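Local coordinates for RagA protein (Porphyromonas gingivalis, PDB 6SLN) that belongs to the TonB-dependent receptors of the outer membrane and probably imports nutrients through a plugged beta barrel, at residues A[146-152]-A[705-711]; A[155-161]-A[198-204]; A[485-491]-A[535-541]. One frame throughout, in Å; residues are numbered along the deposited sequence.

Following the chain from the N terminus, residues 146-152 come first, in a plug loop; their partner, 705-711, arrives only late in the barrel wall, so interaction 1 spans more than half of the chain. Both other contacts fall within that span. Interaction 2 closes a short loop inside the plug, joining 155-161 to 198-204, and it is complete before interaction 3 begins at 485-491, paired with 535-541 in a barrel hairpin. None of the three cross. Interactions 1 and 2 touch, with centres about 12 Å apart, so the plug's own sheet sits beside its attachment to the wall. Interaction 3 lies about 47 Å, centre to centre, from interaction 1.

Interaction 1 of 3, residues A[146-152]-A[705-711]; sequences IHGTGSL and RTTNDML
Arg705 reaches from barrel strand 696-715 into the plug loop 146-152 and ends among the loop's backbone carbonyls. Its chain runs straight from CG to NE (chi2 -179°, chi3 -161°), long enough to bring NH1 within 2.9 Å of His147 O. That donor stands above the carbonyl plane rather than on a lone pair, and NH1 also makes a weak bond of 3.3 Å to Gly148 O. The CA of Gly150 lies over one face of the guanidinium, 3.6 Å from CZ of Arg705, at a position without a side chain to interfere. From the barrel side, Gln680 accepts from NE.

Two residues further along the strand, Thr707 points to the same side. Its OG1 donates to Gly150 O at 2.8 Å, in the carbonyl plane and on a lone pair. Met710 then bends at its last torsion (chi3 -76°), which sets CE 3.5 Å from Ser151 CA, while SD comes to 3.9 Å from Leu152 CG. Ser151 OG itself bonds to Gly153 N and to Glu678 of the barrel. His147 turns its ring away, stacking on Tyr703 and bonding Asp738.

The plug offers mainly carbonyl oxygens here and the wall supplies the donors, so the polar part of the joint rests on the path of the loop's backbone, and the buried arginine's charge is probably moderated by the nearby carbonyl dipoles.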
loop_
_atom_site.group_PDB
_atom_site.type_symbol
_atom_site.label_atom_id
_atom_site.label_comp_id
_atom_site.label_asym_id
_atom_site.label_seq_id
_atom_site.Cartn_x
_atom_site.Cartn_y
_atom_site.Cartn_z
ATOM N N ILE A 146 24.722 -29.491 4.422
ATOM C CA ILE A 146 25.833 -30.237 3.837
ATOM C C ILE A 146 26.875 -30.499 4.922
ATOM O O ILE A 146 27.486 -29.555 5.441
ATOM C CB ILE A 146 26.441 -29.468 2.654
ATOM C CG1 ILE A 146 25.406 -29.350 1.526
ATOM C CG2 ILE A 146 27.782 -30.095 2.201
ATOM C CD1 ILE A 146 25.852 -28.518 0.364
ATOM N N HIS A 147 27.089 -31.778 5.256
ATOM C CA HIS A 147 28.001 -32.192 6.337
ATOM C C HIS A 147 27.611 -31.550 7.673
ATOM O O HIS A 147 28.425 -30.894 8.326
ATOM C CB HIS A 147 29.466 -31.863 6.013
ATOM C CG HIS A 147 30.051 -32.635 4.871
ATOM N ND1 HIS A 147 31.175 -32.207 4.195
ATOM C CD2 HIS A 147 29.690 -33.805 4.295
ATOM C CE1 HIS A 147 31.483 -33.080 3.253
ATOM N NE2 HIS A 147 30.598 -34.060 3.292
ATOM N N GLY A 148 26.349 -31.717 8.069
ATOM C CA GLY A 148 25.904 -31.318 9.391
ATOM C C GLY A 148 25.442 -29.876 9.478
ATOM O O GLY A 148 25.447 -29.112 8.510
ATOM N N THR A 149 25.016 -29.502 10.686
ATOM C CA THR A 149 24.680 -28.119 11.002
ATOM C C THR A 149 25.961 -27.419 11.417
ATOM O O THR A 149 26.606 -27.832 12.385
ATOM C CB THR A 149 23.655 -28.023 12.132
ATOM O OG1 THR A 149 22.486 -28.770 11.790
ATOM C CG2 THR A 149 23.247 -26.580 12.365
ATOM N N GLY A 150 26.335 -26.379 10.691
ATOM C CA GLY A 150 27.576 -25.727 11.045
ATOM C C GLY A 150 27.475 -24.664 12.117
ATOM O O GLY A 150 28.499 -24.063 12.462
ATOM N N SER A 151 26.288 -24.397 12.665
ATOM C CA SER A 151 26.182 -23.252 13.558
ATOM C C SER A 151 24.921 -23.361 14.396
ATOM O O SER A 151 23.899 -23.866 13.940
ATOM C CB SER A 151 26.189 -21.934 12.775
ATOM O OG SER A 151 25.665 -20.854 13.538
ATOM N N LEU A 152 25.008 -22.880 15.632
ATOM C CA LEU A 152 23.852 -22.813 16.516
ATOM C C LEU A 152 23.004 -21.555 16.303
ATOM O O LEU A 152 22.061 -21.322 17.068
ATOM C CB LEU A 152 24.317 -22.892 17.973
ATOM C CG LEU A 152 25.192 -24.084 18.332
ATOM C CD1 LEU A 152 25.347 -24.120 19.830
ATOM C CD2 LEU A 152 24.568 -25.365 17.844
ATOM N N ARG A 705 35.142 -30.660 10.079
ATOM C CA ARG A 705 34.705 -29.298 9.830
ATOM C C ARG A 705 34.541 -28.605 11.174
ATOM O O ARG A 705 33.907 -29.144 12.087
ATOM C CB ARG A 705 33.398 -29.310 9.003
ATOM C CG ARG A 705 32.406 -28.230 9.319
ATOM C CD ARG A 705 31.168 -28.367 8.453
ATOM N NE ARG A 705 30.434 -27.105 8.419
ATOM C CZ ARG A 705 29.152 -27.004 8.108
ATOM N NH1 ARG A 705 28.470 -28.094 7.794
ATOM N NH2 ARG A 705 28.558 -25.816 8.104
ATOM N N THR A 706 35.140 -27.435 11.306
ATOM C CA THR A 706 35.183 -26.734 12.576
ATOM C C THR A 706 34.626 -25.336 12.406
ATOM O O THR A 706 34.976 -24.635 11.450
ATOM C CB THR A 706 36.607 -26.647 13.096
ATOM O OG1 THR A 706 37.317 -27.838 12.725
ATOM C CG2 THR A 706 36.598 -26.496 14.605
ATOM N N THR A 707 33.772 -24.928 13.336
ATOM C CA THR A 707 33.219 -23.582 13.340
ATOM C C THR A 707 33.707 -22.814 14.562
ATOM O O THR A 707 33.598 -23.299 15.691
ATOM C CB THR A 707 31.689 -23.607 13.296
ATOM O OG1 THR A 707 31.243 -24.485 12.247
ATOM C CG2 THR A 707 31.163 -22.204 13.064
ATOM N N ASN A 708 34.249 -21.619 14.321
ATOM C CA ASN A 708 34.772 -20.726 15.349
ATOM C C ASN A 708 34.244 -19.321 15.109
ATOM O O ASN A 708 33.760 -19.005 14.021
ATOM C CB ASN A 708 36.309 -20.709 15.361
ATOM C CG ASN A 708 36.889 -21.645 16.392
ATOM O OD1 ASN A 708 37.076 -22.830 16.132
ATOM N ND2 ASN A 708 37.141 -21.121 17.589
ATOM N N ASP A 709 34.388 -18.463 16.126
ATOM C CA ASP A 709 33.696 -17.170 16.164
ATOM C C ASP A 709 32.200 -17.373 15.919
ATOM O O ASP A 709 31.541 -16.602 15.212
ATOM C CB ASP A 709 34.296 -16.180 15.162
ATOM C CG ASP A 709 35.681 -15.710 15.563
ATOM O OD1 ASP A 709 36.277 -16.370 16.422
ATOM O OD2 ASP A 709 36.175 -14.688 15.034
ATOM N N MET A 710 31.665 -18.433 16.528
ATOM C CA MET A 710 30.356 -18.959 16.169
ATOM C C MET A 710 29.259 -17.912 16.342
ATOM O O MET A 710 29.120 -17.303 17.410
ATOM C CB MET A 710 30.065 -20.198 17.016
ATOM C CG MET A 710 28.626 -20.678 16.975
ATOM S SD MET A 710 28.505 -22.456 17.216
ATOM C CE MET A 710 29.039 -22.945 15.594
ATOM N N LEU A 711 28.478 -17.700 15.285
ATOM C CA LEU A 711 27.373 -16.744 15.348
ATOM C C LEU A 711 26.232 -17.402 16.096
ATOM O O LEU A 711 25.466 -18.178 15.528
ATOM C CB LEU A 711 26.950 -16.297 13.954
ATOM C CG LEU A 711 27.839 -15.144 13.512
ATOM C CD1 LEU A 711 27.790 -14.890 12.011
ATOM C CD2 LEU A 711 27.445 -13.904 14.320
#

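Interaction 2 of 3, residues A[155-161]-A[198-204]; sequences SSAPLYI and RAANGVV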
loop_
_atom_site.group_PDB
_atom_site.type_symbol
_atom_site.label_atom_id
_atom_site.label_comp_id
_atom_site.label_asym_id
_atom_site.label_seq_id
_atom_site.Cartn_x
_atom_site.Cartn_y
_atom_site.Cartn_z
ATOM N N SER A 155 22.262 -19.415 9.718
ATOM C CA SER A 155 21.683 -20.457 8.890
ATOM C C SER A 155 22.742 -21.431 8.391
ATOM O O SER A 155 23.905 -21.069 8.177
ATOM C CB SER A 155 20.975 -19.845 7.695
ATOM O OG SER A 155 21.007 -20.760 6.620
ATOM N N SER A 156 22.318 -22.684 8.201
ATOM C CA SER A 156 23.137 -23.735 7.606
ATOM C C SER A 156 22.757 -24.008 6.164
ATOM O O SER A 156 23.264 -24.963 5.564
ATOM C CB SER A 156 23.049 -25.029 8.425
ATOM O OG SER A 156 23.177 -24.764 9.816
ATOM N N ALA A 157 21.876 -23.194 5.598
ATOM C CA ALA A 157 21.497 -23.359 4.208
ATOM C C ALA A 157 22.715 -23.209 3.306
ATOM O O ALA A 157 23.467 -22.238 3.450
ATOM C CB ALA A 157 20.448 -22.321 3.831
ATOM N N PRO A 158 22.939 -24.114 2.360
ATOM C CA PRO A 158 23.961 -23.858 1.351
ATOM C C PRO A 158 23.604 -22.604 0.570
ATOM O O PRO A 158 22.447 -22.188 0.498
ATOM C CB PRO A 158 23.912 -25.096 0.445
ATOM C CG PRO A 158 22.857 -25.966 0.973
ATOM C CD PRO A 158 22.031 -25.194 1.945
ATOM N N LEU A 159 24.622 -22.000 -0.018
ATOM C CA LEU A 159 24.394 -20.962 -1.007
ATOM C C LEU A 159 23.860 -21.603 -2.282
ATOM O O LEU A 159 24.349 -22.653 -2.714
ATOM C CB LEU A 159 25.702 -20.218 -1.276
ATOM C CG LEU A 159 25.713 -18.808 -1.859
ATOM C CD1 LEU A 159 24.928 -17.839 -0.981
ATOM C CD2 LEU A 159 27.169 -18.382 -2.016
ATOM N N TYR A 160 22.832 -20.996 -2.871
ATOM C CA TYR A 160 22.184 -21.539 -4.061
ATOM C C TYR A 160 22.486 -20.653 -5.260
ATOM O O TYR A 160 22.275 -19.434 -5.211
ATOM C CB TYR A 160 20.669 -21.655 -3.891
ATOM C CG TYR A 160 20.213 -22.675 -2.898
ATOM C CD1 TYR A 160 20.218 -24.028 -3.206
ATOM C CD2 TYR A 160 19.755 -22.286 -1.656
ATOM C CE1 TYR A 160 19.787 -24.974 -2.287
ATOM C CE2 TYR A 160 19.315 -23.215 -0.731
ATOM C CZ TYR A 160 19.331 -24.556 -1.049
ATOM O OH TYR A 160 18.904 -25.467 -0.113
ATOM N N ILE A 161 22.936 -21.277 -6.347
ATOM C CA ILE A 161 23.532 -20.572 -7.471
ATOM C C ILE A 161 23.005 -21.163 -8.777
ATOM O O ILE A 161 23.239 -22.342 -9.068
ATOM C CB ILE A 161 25.068 -20.648 -7.402
ATOM C CG1 ILE A 161 25.517 -20.049 -6.070
ATOM C CG2 ILE A 161 25.706 -19.904 -8.548
ATOM C CD1 ILE A 161 26.978 -20.036 -5.850
ATOM N N ARG A 198 28.237 -17.623 2.234
ATOM C CA ARG A 198 28.162 -18.715 3.184
ATOM C C ARG A 198 28.597 -20.014 2.512
ATOM O O ARG A 198 27.918 -21.037 2.625
ATOM C CB ARG A 198 26.749 -18.812 3.762
ATOM C CG ARG A 198 25.629 -18.755 2.746
ATOM C CD ARG A 198 24.396 -19.413 3.315
ATOM N NE ARG A 198 23.426 -19.830 2.306
ATOM C CZ ARG A 198 22.538 -19.019 1.738
ATOM N NH1 ARG A 198 22.515 -17.732 2.067
ATOM N NH2 ARG A 198 21.681 -19.486 0.832
ATOM N N ALA A 199 29.737 -19.985 1.811
ATOM C CA ALA A 199 30.365 -21.218 1.338
ATOM C C ALA A 199 30.538 -22.230 2.451
ATOM O O ALA A 199 30.602 -23.433 2.184
ATOM C CB ALA A 199 31.740 -20.938 0.730
ATOM N N ALA A 200 30.630 -21.764 3.692
ATOM C CA ALA A 200 30.752 -22.649 4.834
ATOM C C ALA A 200 29.651 -23.698 4.878
ATOM O O ALA A 200 29.828 -24.741 5.518
ATOM C CB ALA A 200 30.743 -21.818 6.112
ATOM N N ASN A 201 28.519 -23.452 4.215
ATOM C CA ASN A 201 27.401 -24.386 4.220
ATOM C C ASN A 201 27.334 -25.240 2.965
ATOM O O ASN A 201 26.408 -26.058 2.827
ATOM C CB ASN A 201 26.088 -23.637 4.392
ATOM C CG ASN A 201 26.016 -22.881 5.688
ATOM O OD1 ASN A 201 26.727 -23.194 6.651
ATOM N ND2 ASN A 201 25.142 -21.881 5.732
ATOM N N GLY A 202 28.306 -25.099 2.074
ATOM C CA GLY A 202 28.278 -25.778 0.803
ATOM C C GLY A 202 27.662 -24.901 -0.264
ATOM O O GLY A 202 27.090 -23.838 -0.004
ATOM N N VAL A 203 27.788 -25.351 -1.499
ATOM C CA VAL A 203 27.266 -24.583 -2.617
ATOM C C VAL A 203 26.488 -25.522 -3.522
ATOM O O VAL A 203 26.995 -26.578 -3.911
ATOM C CB VAL A 203 28.393 -23.863 -3.385
ATOM C CG1 VAL A 203 27.867 -23.349 -4.708
ATOM C CG2 VAL A 203 28.948 -22.714 -2.549
ATOM N N VAL A 204 25.252 -25.156 -3.828
ATOM C CA VAL A 204 24.402 -25.910 -4.742
ATOM C C VAL A 204 24.370 -25.125 -6.040
ATOM O O VAL A 204 23.766 -24.049 -6.112
ATOM C CB VAL A 204 22.985 -26.118 -4.183
ATOM C CG1 VAL A 204 22.229 -27.152 -5.000
ATOM C CG2 VAL A 204 23.036 -26.523 -2.712
HETATM O O HOH W 1 20.776 -18.379 -2.025
#
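Arg198, Val204 and Leu159 bury the largest areas where the segment 155-161 runs alongside 198-204. Arg198 stretches along the backbone of 157-159 from a first torsion that sets CG between its own N and carbonyl carbon (chi1 47°). Its guanidinium takes Pro158 O at the edge, in plane, with NH2 2.8 Å from that oxygen and a fairly straight N-H...O angle of 155°. NE adds weak bonds to Ala157 O and Pro158 O. Over the guanidinium's centre lies the CD1 methyl of Leu159, 3.8 Å from CZ of Arg198, so an apolar branch covers one face while the rim bonds to carbonyls. A water joins NH2 of Arg198 weakly to Tyr160 N, and NH1 forms a salt bridge with Glu643.

Beside it, Asn201 ND2 donates to both Ser155 O and Ala157 O, each at 2.9 Å; two acceptors thus fix the rotation of its amide. Ser155 OG in turn accepts from Ala157 N, an ST turn that shapes this approach.

Further along the strands pair in parallel. Val204 N meets Leu159 O at 2.9 Å, almost linearly (174°), and Leu159 N and Ile161 N donate to Gly202 O and Val204 O. Val204 lies on the same face as Tyr160, side by side with it: its CG2 packs 3.6 Å from Tyr160 CE1 and equally touches Pro158 CB. On the other face Val203 CG1 meets Ile161 CD1.

The result is the parallel pair of strands 159-162 and 203-208 within the five-stranded mixed sheet at the core of the plug domain of TonB-dependent receptors.

Interaction 3 of 3, residues A[485-491]-A[535-541]; sequences PLGERRE and ASSKGFE
A G1 beta bulge, with Gly539 and Phe540 both facing Gly487, interrupts the antiparallel ladder at the open end of a long barrel hairpin, strands 487-510 and 515-540. Gly487 O takes Phe540 N at 3.2 Å and, weakly, Gly539 N; Gly487 N returns a bond of 2.8 Å to Phe540 O. Gly539 has positive phi (87°), the conformation that calls for glycine here. Beyond the bulge the ladder is regular: Arg489 and Ser537 exchange two bonds, as do Glu491 and Ala535, while Glu488 faces Lys538 and Arg490 faces Ser536 in non-hydrogen-bonded pairs.

On one face Glu488 and Lys538 run side by side, CG of Glu488 3.6 Å from CB of Lys538. Their charges part, Glu488 going to Arg475 and Lys538 to an acidic side chain of another protein chain. On the other, Arg489 extends fully and bonds Glu491 OE2 from NE, at 2.7 Å, in a salt bridge, while Met546 O accepts from its NH1. The Phe540 ring turns an edge to this strand, the backbone N of Glu488 lying near its plane, and CE2 of Phe540 comes to 3.6 Å from Arg489 CB.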
loop_
_atom_site.group_PDB
_atom_site.type_symbol
_atom_site.label_atom_id
_atom_site.label_comp_id
_atom_site.label_asym_id
_atom_site.label_seq_id
_atom_site.Cartn_x
_atom_site.Cartn_y
_atom_site.Cartn_z
ATOM N N PRO A 485 -20.833 -8.162 10.869
ATOM C CA PRO A 485 -21.169 -8.197 9.439
ATOM C C PRO A 485 -20.323 -7.258 8.606
ATOM O O PRO A 485 -20.381 -7.328 7.371
ATOM C CB PRO A 485 -22.636 -7.772 9.419
ATOM C CG PRO A 485 -22.759 -6.855 10.592
ATOM C CD PRO A 485 -21.797 -7.368 11.650
ATOM N N LEU A 486 -19.546 -6.388 9.241
ATOM C CA LEU A 486 -18.702 -5.459 8.507
ATOM C C LEU A 486 -17.535 -6.229 7.911
ATOM O O LEU A 486 -16.946 -7.081 8.573
ATOM C CB LEU A 486 -18.220 -4.343 9.431
ATOM C CG LEU A 486 -19.439 -3.606 10.003
ATOM C CD1 LEU A 486 -19.066 -2.407 10.888
ATOM C CD2 LEU A 486 -20.352 -3.207 8.853
ATOM N N GLY A 487 -17.230 -5.966 6.664
ATOM C CA GLY A 487 -16.153 -6.668 6.009
ATOM C C GLY A 487 -14.834 -5.899 6.091
ATOM O O GLY A 487 -14.774 -4.723 6.463
ATOM N N GLU A 488 -13.757 -6.597 5.739
ATOM C CA GLU A 488 -12.416 -6.047 5.824
ATOM C C GLU A 488 -11.628 -6.472 4.591
ATOM O O GLU A 488 -11.931 -7.467 3.927
ATOM C CB GLU A 488 -11.697 -6.493 7.123
ATOM C CG GLU A 488 -12.637 -6.586 8.348
ATOM C CD GLU A 488 -11.910 -6.658 9.699
ATOM O OE1 GLU A 488 -10.689 -6.928 9.729
ATOM O OE2 GLU A 488 -12.574 -6.451 10.743
ATOM N N ARG A 489 -10.581 -5.724 4.309
ATOM C CA ARG A 489 -9.776 -6.032 3.144
ATOM C C ARG A 489 -8.374 -5.527 3.421
ATOM O O ARG A 489 -8.211 -4.483 4.056
ATOM C CB ARG A 489 -10.359 -5.369 1.903
ATOM C CG ARG A 489 -9.541 -5.602 0.663
ATOM C CD ARG A 489 -10.219 -5.028 -0.552
ATOM N NE ARG A 489 -9.601 -5.492 -1.785
ATOM C CZ ARG A 489 -10.084 -5.221 -2.993
ATOM N NH1 ARG A 489 -11.190 -4.491 -3.111
ATOM N NH2 ARG A 489 -9.457 -5.668 -4.078
ATOM N N ARG A 490 -7.371 -6.277 2.964
ATOM C CA ARG A 490 -5.973 -5.895 3.141
ATOM C C ARG A 490 -5.250 -6.129 1.826
ATOM O O ARG A 490 -5.437 -7.165 1.182
ATOM C CB ARG A 490 -5.302 -6.680 4.295
ATOM C CG ARG A 490 -3.760 -6.645 4.318
ATOM C CD ARG A 490 -3.184 -6.665 5.747
ATOM N NE ARG A 490 -3.778 -7.690 6.595
ATOM C CZ ARG A 490 -3.670 -9.007 6.394
ATOM N NH1 ARG A 490 -2.981 -9.485 5.362
ATOM N NH2 ARG A 490 -4.269 -9.861 7.224
ATOM N N GLU A 491 -4.461 -5.148 1.411
ATOM C CA GLU A 491 -3.696 -5.237 0.180
ATOM C C GLU A 491 -2.225 -4.966 0.470
ATOM O O GLU A 491 -1.878 -4.050 1.237
ATOM C CB GLU A 491 -4.208 -4.241 -0.863
ATOM C CG GLU A 491 -5.652 -4.398 -1.162
ATOM C CD GLU A 491 -5.899 -5.435 -2.223
ATOM O OE1 GLU A 491 -4.968 -5.725 -2.998
ATOM O OE2 GLU A 491 -7.035 -5.951 -2.286
ATOM N N ALA A 535 -1.842 -1.904 3.126
ATOM C CA ALA A 535 -2.929 -1.130 3.695
ATOM C C ALA A 535 -4.133 -2.032 3.892
ATOM O O ALA A 535 -4.283 -3.067 3.230
ATOM C CB ALA A 535 -3.333 0.042 2.798
ATOM N N SER A 536 -5.016 -1.591 4.779
ATOM C CA SER A 536 -6.179 -2.379 5.112
ATOM C C SER A 536 -7.307 -1.450 5.534
ATOM O O SER A 536 -7.087 -0.348 6.040
ATOM C CB SER A 536 -5.856 -3.417 6.197
ATOM O OG SER A 536 -6.263 -2.958 7.471
ATOM N N SER A 537 -8.521 -1.909 5.285
ATOM C CA SER A 537 -9.706 -1.107 5.482
ATOM C C SER A 537 -10.724 -2.036 6.082
ATOM O O SER A 537 -10.667 -3.257 5.878
ATOM C CB SER A 537 -10.213 -0.526 4.156
ATOM O OG SER A 537 -9.459 0.600 3.741
ATOM N N LYS A 538 -11.659 -1.474 6.827
ATOM C CA LYS A 538 -12.720 -2.338 7.302
ATOM C C LYS A 538 -14.029 -1.569 7.402
ATOM O O LYS A 538 -14.093 -0.353 7.188
ATOM C CB LYS A 538 -12.336 -2.995 8.635
ATOM C CG LYS A 538 -11.783 -2.074 9.669
ATOM C CD LYS A 538 -11.386 -2.860 10.882
ATOM C CE LYS A 538 -10.788 -1.923 11.924
ATOM N NZ LYS A 538 -10.043 -2.619 13.016
ATOM N N GLY A 539 -15.083 -2.321 7.718
ATOM C CA GLY A 539 -16.399 -1.760 7.872
ATOM C C GLY A 539 -17.192 -1.673 6.598
ATOM O O GLY A 539 -18.167 -0.911 6.554
ATOM N N PHE A 540 -16.783 -2.403 5.554
ATOM C CA PHE A 540 -17.581 -2.533 4.343
ATOM C C PHE A 540 -18.916 -3.181 4.675
ATOM O O PHE A 540 -18.991 -4.083 5.511
ATOM C CB PHE A 540 -16.837 -3.386 3.313
ATOM C CG PHE A 540 -15.434 -2.917 3.024
ATOM C CD1 PHE A 540 -15.213 -1.708 2.376
ATOM C CD2 PHE A 540 -14.331 -3.673 3.416
ATOM C CE1 PHE A 540 -13.925 -1.266 2.106
ATOM C CE2 PHE A 540 -13.035 -3.238 3.148
ATOM C CZ PHE A 540 -12.836 -2.029 2.489
ATOM N N GLU A 541 -19.985 -2.721 4.029
ATOM C CA GLU A 541 -21.297 -3.331 4.228
ATOM C C GLU A 541 -21.794 -4.023 2.978
ATOM O O GLU A 541 -22.936 -4.494 2.949
ATOM C CB GLU A 541 -22.318 -2.304 4.712
ATOM C CG GLU A 541 -22.183 -2.027 6.183
ATOM C CD GLU A 541 -22.795 -0.719 6.634
ATOM O OE1 GLU A 541 -22.299 -0.147 7.630
ATOM O OE2 GLU A 541 -23.784 -0.270 6.021
#